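Local coordinates for aftrax (Archaeoglobus fulgidus, PDB 3ZC0), which forms the C3PO assembly of this archaeon, which binds and cleaves duplex RNA, probably with the help of magnesium, at residues 28-33 with 78-83; 83-88 with 113-118. The protein carries 1 engineered substitution. One frame throughout, in Å; residues are numbered along the deposited sequence.

Overall arrangement
Both contacts use helix 73-94, which is the shared wall of this all-helical Translin-family chain; Glu83 lies in a segment of each, although it touches the opposite segment only in contact 1. Contact 1 sets its first half beside helix 6-42; contact 2 sets the following turn against helix 108-132, close to the centre of the chain. Neither has a hydrogen bond between its segments. In contact 1 the inner side is methionine and alanine, while its other side, with arginines and acidic groups, faces the RNA. Contact 2 is the more deeply buried, built on glycine, valine and phenylalanine, with an engineered alanine, yet it holds Glu86, which binds magnesium. The two touch where Met30 meets Leu84 and Gln82 meets Gly114.

Contact 1: 28-33 with 78-83; sequences REMRIH and NDAMQE. With nucleotides of chain N; nucleotides of chain O.
Arg31 reaches from helix 6-42 past Ala80 and Glu83 to the bound RNA. Its CB rests 4.0 Å from the CB of Ala80, a residue small enough to let the helix axes approach to 8.7 Å. CG, placed anti to the backbone N (chi1 -168°), lies 3.7 Å from CG of Glu83, and the two side chains run alongside each other in the same direction. Their charged ends do not meet, although opposite charges this near probably favour each other. CD then passes the ribose O2' of G9 of chain N. At the tip, one face of the guanidinium lies over the backbone O of Arg28, and C4' of G9 sits 3.7 Å above the opposite face, offset toward its rim. An alanine in place of Arg31 is likely to leave that sugar without its flat cationic neighbour and the methylene of Glu83 without its cover. Arg28 binds the RNA more directly: its NH2 donates to O3' of C8 of chain N at 2.9 Å, while its NH1 forms a salt bridge with Glu21 of the second subunit. Away from the RNA, flexible Met30 fits its CE 3.7 Å from CB of Ala80. Helix 46-64 adds Leu59 and Leu60 around Met30, and helix 108-132 meets Met81 through Ala110.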
loop_
_atom_site.group_PDB
_atom_site.type_symbol
_atom_site.label_atom_id
_atom_site.label_comp_id
_atom_site.label_asym_id
_atom_site.label_seq_id
_atom_site.Cartn_x
_atom_site.Cartn_y
_atom_site.Cartn_z
ATOM N N ARG E 28 10.819 -24.644 3.196
ATOM C CA ARG E 28 11.487 -23.971 2.070
ATOM C C ARG E 28 12.036 -25.002 1.098
ATOM O O ARG E 28 11.856 -24.866 -0.122
ATOM C CB ARG E 28 12.524 -22.908 2.502
ATOM C CG ARG E 28 13.993 -23.240 2.261
ATOM C CD ARG E 28 14.772 -22.222 1.350
ATOM N NE ARG E 28 14.162 -20.904 1.190
ATOM C CZ ARG E 28 14.678 -19.925 0.442
ATOM N NH1 ARG E 28 15.814 -20.090 -0.217
ATOM N NH2 ARG E 28 14.055 -18.767 0.351
ATOM N N GLU E 29 12.629 -26.069 1.632
ATOM C CA GLU E 29 13.023 -27.170 0.752
ATOM C C GLU E 29 11.872 -27.825 -0.044
ATOM O O GLU E 29 11.941 -27.913 -1.273
ATOM C CB GLU E 29 13.856 -28.205 1.502
ATOM C CG GLU E 29 15.345 -27.919 1.376
ATOM C CD GLU E 29 16.141 -28.498 2.512
ATOM O OE1 GLU E 29 15.648 -29.456 3.150
ATOM O OE2 GLU E 29 17.252 -27.983 2.770
ATOM N N MET E 30 10.820 -28.257 0.646
ATOM C CA MET E 30 9.718 -28.959 -0.004
ATOM C C MET E 30 9.166 -28.122 -1.142
ATOM O O MET E 30 8.970 -28.610 -2.270
ATOM C CB MET E 30 8.615 -29.273 1.012
ATOM C CG MET E 30 7.434 -30.097 0.469
ATOM S SD MET E 30 6.182 -30.437 1.738
ATOM C CE MET E 30 4.935 -29.222 1.400
ATOM N N ARG E 31 8.947 -26.847 -0.835
ATOM C CA ARG E 31 8.456 -25.880 -1.810
ATOM C C ARG E 31 9.406 -25.779 -3.039
ATOM O O ARG E 31 8.975 -25.960 -4.196
ATOM C CB ARG E 31 8.214 -24.524 -1.111
ATOM C CG ARG E 31 7.436 -23.489 -1.924
ATOM C CD ARG E 31 8.395 -22.452 -2.491
ATOM N NE ARG E 31 9.207 -21.874 -1.417
ATOM C CZ ARG E 31 10.434 -21.379 -1.571
ATOM N NH1 ARG E 31 11.009 -21.388 -2.771
ATOM N NH2 ARG E 31 11.082 -20.875 -0.517
ATOM N N ILE E 32 10.696 -25.540 -2.791
ATOM C CA ILE E 32 11.680 -25.526 -3.879
ATOM C C ILE E 32 11.623 -26.764 -4.800
ATOM O O ILE E 32 11.593 -26.639 -6.034
ATOM C CB ILE E 32 13.106 -25.377 -3.350
ATOM C CG1 ILE E 32 13.331 -23.951 -2.848
ATOM C CG2 ILE E 32 14.102 -25.722 -4.449
ATOM C CD1 ILE E 32 14.560 -23.812 -1.965
ATOM N N HIS E 33 11.602 -27.954 -4.208
ATOM C CA HIS E 33 11.464 -29.159 -5.020
ATOM C C HIS E 33 10.156 -29.212 -5.829
ATOM O O HIS E 33 10.179 -29.631 -6.993
ATOM C CB HIS E 33 11.653 -30.431 -4.195
ATOM C CG HIS E 33 13.064 -30.641 -3.724
ATOM N ND1 HIS E 33 14.153 -30.561 -4.566
ATOM C CD2 HIS E 33 13.564 -30.933 -2.496
ATOM C CE1 HIS E 33 15.261 -30.794 -3.881
ATOM N NE2 HIS E 33 14.930 -31.021 -2.622
ATOM N N ASN E 78 0.942 -23.543 5.005
ATOM C CA ASN E 78 0.045 -23.209 3.909
ATOM C C ASN E 78 0.683 -23.100 2.528
ATOM O O ASN E 78 0.360 -23.891 1.634
ATOM C CB ASN E 78 -0.755 -21.951 4.216
ATOM C CG ASN E 78 -2.206 -22.101 3.829
ATOM O OD1 ASN E 78 -2.764 -23.203 3.908
ATOM N ND2 ASN E 78 -2.824 -21.010 3.386
ATOM N N ASP E 79 1.583 -22.132 2.364
ATOM C CA ASP E 79 2.227 -21.881 1.074
ATOM C C ASP E 79 2.778 -23.169 0.414
ATOM O O ASP E 79 2.386 -23.550 -0.714
ATOM C CB ASP E 79 3.337 -20.828 1.230
ATOM C CG ASP E 79 2.805 -19.384 1.320
ATOM O OD1 ASP E 79 1.580 -19.153 1.395
ATOM O OD2 ASP E 79 3.640 -18.455 1.321
ATOM N N ALA E 80 3.660 -23.855 1.133
ATOM C CA ALA E 80 4.301 -25.046 0.587
ATOM C C ALA E 80 3.298 -26.177 0.286
ATOM O O ALA E 80 3.446 -26.895 -0.715
ATOM C CB ALA E 80 5.435 -25.531 1.516
ATOM N N MET E 81 2.280 -26.352 1.131
ATOM C CA MET E 81 1.297 -27.400 0.823
ATOM C C MET E 81 0.491 -27.066 -0.435
ATOM O O MET E 81 0.214 -27.941 -1.255
ATOM C CB MET E 81 0.435 -27.777 2.035
ATOM C CG MET E 81 1.216 -28.642 3.009
ATOM S SD MET E 81 0.386 -29.223 4.490
ATOM C CE MET E 81 -0.791 -27.926 4.807
ATOM N N GLN E 82 0.185 -25.786 -0.610
ATOM C CA GLN E 82 -0.371 -25.304 -1.867
ATOM C C GLN E 82 0.517 -25.621 -3.101
ATOM O O GLN E 82 0.007 -26.092 -4.131
ATOM C CB GLN E 82 -0.639 -23.810 -1.762
ATOM C CG GLN E 82 -1.233 -23.203 -3.002
ATOM C CD GLN E 82 -1.408 -21.709 -2.867
ATOM O OE1 GLN E 82 -1.208 -20.958 -3.829
ATOM N NE2 GLN E 82 -1.784 -21.264 -1.666
ATOM N N GLU E 83 1.830 -25.369 -3.008
ATOM C CA GLU E 83 2.742 -25.693 -4.132
ATOM C C GLU E 83 2.846 -27.201 -4.415
ATOM O O GLU E 83 3.024 -27.630 -5.566
ATOM C CB GLU E 83 4.151 -25.131 -3.909
ATOM C CG GLU E 83 4.221 -23.624 -3.744
ATOM C CD GLU E 83 4.492 -22.883 -5.051
ATOM O OE1 GLU E 83 4.248 -23.444 -6.151
ATOM O OE2 GLU E 83 4.956 -21.722 -4.964
ATOM P P C N 8 15.654 -11.767 -1.622
ATOM O OP1 C N 8 16.775 -12.423 -2.352
ATOM O OP2 C N 8 14.797 -10.795 -2.332
ATOM O "O5'" C N 8 14.728 -12.926 -1.052
ATOM C "C5'" C N 8 15.235 -13.888 -0.136
ATOM C "C4'" C N 8 14.141 -14.819 0.301
ATOM O "O4'" C N 8 13.170 -14.109 1.101
ATOM C "C3'" C N 8 13.325 -15.416 -0.828
ATOM O "O3'" C N 8 13.993 -16.521 -1.408
ATOM C "C2'" C N 8 12.006 -15.771 -0.146
ATOM O "O2'" C N 8 12.093 -17.016 0.530
ATOM C "C1'" C N 8 11.891 -14.668 0.911
ATOM N N1 C N 8 10.944 -13.595 0.536
ATOM C C2 C N 8 9.577 -13.863 0.648
ATOM O O2 C N 8 9.212 -14.985 1.028
ATOM N N3 C N 8 8.687 -12.896 0.331
ATOM C C4 C N 8 9.116 -11.701 -0.070
ATOM N N4 C N 8 8.188 -10.795 -0.363
ATOM C C5 C N 8 10.502 -11.387 -0.188
ATOM C C6 C N 8 11.374 -12.356 0.129
ATOM P P G N 9 13.727 -16.949 -2.932
ATOM O OP1 G N 9 14.765 -17.966 -3.271
ATOM O OP2 G N 9 13.627 -15.728 -3.766
ATOM O "O5'" G N 9 12.303 -17.666 -2.861
ATOM C "C5'" G N 9 11.290 -17.343 -3.795
ATOM C "C4'" G N 9 9.932 -17.839 -3.373
ATOM O "O4'" G N 9 9.456 -17.071 -2.236
ATOM C "C3'" G N 9 8.861 -17.660 -4.436
ATOM O "O3'" G N 9 8.838 -18.746 -5.336
ATOM C "C2'" G N 9 7.582 -17.488 -3.630
ATOM O "O2'" G N 9 7.075 -18.744 -3.215
ATOM C "C1'" G N 9 8.096 -16.732 -2.407
ATOM N N9 G N 9 8.018 -15.267 -2.588
ATOM C C8 G N 9 9.070 -14.440 -2.909
ATOM N N7 G N 9 8.740 -13.182 -3.003
ATOM C C5 G N 9 7.385 -13.173 -2.725
ATOM C C6 G N 9 6.474 -12.086 -2.677
ATOM O O6 G N 9 6.699 -10.885 -2.879
ATOM N N1 G N 9 5.185 -12.511 -2.359
ATOM C C2 G N 9 4.823 -13.813 -2.119
ATOM N N2 G N 9 3.534 -14.022 -1.828
ATOM N N3 G N 9 5.662 -14.837 -2.158
ATOM C C4 G N 9 6.921 -14.449 -2.468
ATOM P P G O 7 -2.163 -11.141 2.993
ATOM O OP1 G O 7 -3.365 -11.253 3.860
ATOM O OP2 G O 7 -1.332 -9.910 2.995
ATOM O "O5'" G O 7 -1.162 -12.334 3.318
ATOM C "C5'" G O 7 -1.613 -13.678 3.381
ATOM C "C4'" G O 7 -0.485 -14.652 3.149
ATOM O "O4'" G O 7 0.106 -14.419 1.841
ATOM C "C3'" G O 7 0.703 -14.572 4.099
ATOM O "O3'" G O 7 0.465 -15.183 5.358
ATOM C "C2'" G O 7 1.799 -15.246 3.285
ATOM O "O2'" G O 7 1.621 -16.652 3.275
ATOM C "C1'" G O 7 1.485 -14.722 1.880
ATOM N N9 G O 7 2.265 -13.505 1.577
ATOM C C8 G O 7 1.858 -12.193 1.518
ATOM N N7 G O 7 2.830 -11.368 1.243
ATOM C C5 G O 7 3.944 -12.186 1.121
ATOM C C6 G O 7 5.296 -11.883 0.827
ATOM O O6 G O 7 5.817 -10.784 0.613
ATOM N N1 G O 7 6.084 -13.029 0.795
ATOM C C2 G O 7 5.639 -14.307 1.018
ATOM N N2 G O 7 6.547 -15.289 0.947
ATOM N N3 G O 7 4.385 -14.603 1.288
ATOM C C4 G O 7 3.607 -13.502 1.325
#

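Contact 2: 83-88 with 113-118. Engineered in segment 113-118: Ala117 (natural residue Asp). With MG (magnesium ion), chain U.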
loop_
_atom_site.group_PDB
_atom_site.type_symbol
_atom_site.label_atom_id
_atom_site.label_comp_id
_atom_site.label_asym_id
_atom_site.label_seq_id
_atom_site.Cartn_x
_atom_site.Cartn_y
_atom_site.Cartn_z
ATOM N N GLU E 83 1.830 -25.369 -3.008
ATOM C CA GLU E 83 2.742 -25.693 -4.132
ATOM C C GLU E 83 2.846 -27.201 -4.415
ATOM O O GLU E 83 3.024 -27.630 -5.566
ATOM C CB GLU E 83 4.151 -25.131 -3.909
ATOM C CG GLU E 83 4.221 -23.624 -3.744
ATOM C CD GLU E 83 4.492 -22.883 -5.051
ATOM O OE1 GLU E 83 4.248 -23.444 -6.151
ATOM O OE2 GLU E 83 4.956 -21.722 -4.964
ATOM N N LEU E 84 2.748 -27.998 -3.357
ATOM C CA LEU E 84 2.797 -29.441 -3.509
ATOM C C LEU E 84 1.543 -29.926 -4.221
ATOM O O LEU E 84 1.625 -30.715 -5.174
ATOM C CB LEU E 84 2.917 -30.104 -2.150
ATOM C CG LEU E 84 3.179 -31.599 -2.157
ATOM C CD1 LEU E 84 4.124 -31.986 -3.295
ATOM C CD2 LEU E 84 3.784 -31.944 -0.817
ATOM N N VAL E 85 0.384 -29.449 -3.772
ATOM C CA VAL E 85 -0.850 -29.759 -4.484
ATOM C C VAL E 85 -0.752 -29.321 -5.949
ATOM O O VAL E 85 -1.078 -30.105 -6.838
ATOM C CB VAL E 85 -2.107 -29.159 -3.824
ATOM C CG1 VAL E 85 -3.332 -29.492 -4.647
ATOM C CG2 VAL E 85 -2.279 -29.683 -2.411
ATOM N N GLU E 86 -0.280 -28.096 -6.202
ATOM C CA GLU E 86 -0.169 -27.600 -7.577
ATOM C C GLU E 86 0.628 -28.577 -8.447
ATOM O O GLU E 86 0.147 -29.030 -9.500
ATOM C CB GLU E 86 0.471 -26.197 -7.611
ATOM C CG GLU E 86 0.626 -25.548 -9.021
ATOM C CD GLU E 86 1.461 -24.268 -9.001
ATOM O OE1 GLU E 86 1.954 -23.895 -7.920
ATOM O OE2 GLU E 86 1.638 -23.626 -10.058
ATOM N N ALA E 87 1.834 -28.910 -7.986
ATOM C CA ALA E 87 2.724 -29.836 -8.704
ATOM C C ALA E 87 2.092 -31.200 -8.970
ATOM O O ALA E 87 2.234 -31.757 -10.073
ATOM C CB ALA E 87 4.035 -30.014 -7.932
ATOM N N ILE E 88 1.396 -31.731 -7.960
ATOM C CA ILE E 88 0.732 -33.020 -8.121
ATOM C C ILE E 88 -0.417 -32.954 -9.123
ATOM O O ILE E 88 -0.458 -33.727 -10.077
ATOM C CB ILE E 88 0.188 -33.575 -6.812
ATOM C CG1 ILE E 88 1.331 -34.001 -5.887
ATOM C CG2 ILE E 88 -0.715 -34.759 -7.117
ATOM C CD1 ILE E 88 0.951 -34.003 -4.425
ATOM N N ASN E 113 -6.574 -24.099 -3.499
ATOM C CA ASN E 113 -5.622 -23.136 -4.045
ATOM C C ASN E 113 -4.601 -23.802 -4.962
ATOM O O ASN E 113 -4.236 -23.245 -5.991
ATOM C CB ASN E 113 -4.873 -22.405 -2.927
ATOM C CG ASN E 113 -5.622 -21.202 -2.395
ATOM O OD1 ASN E 113 -6.605 -20.748 -2.984
ATOM N ND2 ASN E 113 -5.143 -20.664 -1.278
ATOM N N GLY E 114 -4.120 -24.979 -4.569
ATOM C CA GLY E 114 -3.180 -25.721 -5.388
ATOM C C GLY E 114 -3.747 -26.048 -6.756
ATOM O O GLY E 114 -3.062 -25.879 -7.774
ATOM N N PHE E 115 -4.995 -26.511 -6.795
ATOM C CA PHE E 115 -5.599 -26.860 -8.082
ATOM C C PHE E 115 -5.820 -25.619 -8.938
ATOM O O PHE E 115 -5.480 -25.605 -10.161
ATOM C CB PHE E 115 -6.900 -27.641 -7.891
ATOM C CG PHE E 115 -6.690 -29.125 -7.712
ATOM C CD1 PHE E 115 -6.450 -29.666 -6.452
ATOM C CD2 PHE E 115 -6.722 -29.978 -8.802
ATOM C CE1 PHE E 115 -6.254 -31.019 -6.286
ATOM C CE2 PHE E 115 -6.530 -31.333 -8.646
ATOM C CZ PHE E 115 -6.292 -31.853 -7.383
ATOM N N ALA E 116 -6.370 -24.579 -8.299
ATOM C CA ALA E 116 -6.555 -23.298 -8.995
ATOM C C ALA E 116 -5.235 -22.820 -9.616
ATOM O O ALA E 116 -5.185 -22.449 -10.790
ATOM C CB ALA E 116 -7.143 -22.232 -8.071
ATOM N N ALA E 117 -4.169 -22.875 -8.822
ATOM C CA ALA E 117 -2.823 -22.567 -9.272
ATOM C C ALA E 117 -2.428 -23.388 -10.483
ATOM O O ALA E 117 -1.802 -22.868 -11.419
ATOM C CB ALA E 117 -1.836 -22.824 -8.153
ATOM N N ALA E 118 -2.754 -24.681 -10.447
ATOM C CA ALA E 118 -2.341 -25.591 -11.520
ATOM C C ALA E 118 -2.945 -25.199 -12.866
ATOM O O ALA E 118 -2.317 -25.435 -13.916
ATOM C CB ALA E 118 -2.663 -27.047 -11.179
HETATM MG MG MG U . 2.876 -21.955 -10.673
HETATM O O HOH W 1 1.124 -21.516 -11.659
#
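Segments 83-88 of helix 73-94 and 113-118 of helix 108-132 cross at -49°, their axes 7.3 Å apart. This is a close helix-helix crossing in the all-helical Translin fold, with the CA atoms of Glu86 and Gly114 4.2 Å apart, made possible by a glycine: a CB on Gly114 would collide with Val85. The bare backbone also brings the O of Gly114 to 3.4 Å from CA of Glu86, a CA-H...O contact. On one side of the crossing the chemistry is apolar. Val85 sends CG1, the branch anti to its backbone N (chi1 178°), to within 3.6 Å of CD1 of Phe115, the two side chains crossing at about a right angle. A short, branched valine fits against the bare CA of Gly114, where a longer side chain would probably meet the opposing backbone, while the broad phenylalanine ring reaches on to the rings of Phe100 and Phe111.

On the other side Glu86 passes across the flank of the neighbouring helix. Its CG lies beside the backbone N of Ala118, and its CD lies 3.7 Å from CB of Ala117, an engineered residue where the natural protein has aspartate. The extended chain carries the carboxylate out of the apolar layer to the magnesium ion, which is also bound by Glu121 and a phosphate of the RNA. Of the Glu86 carboxylate just OE2 binds the ion, 2.2 Å from the magnesium. A water completes the link between the helices, bound to magnesium at 2.1 Å and donating a hydrogen bond to the backbone O of Ala117 at 3.2 Å.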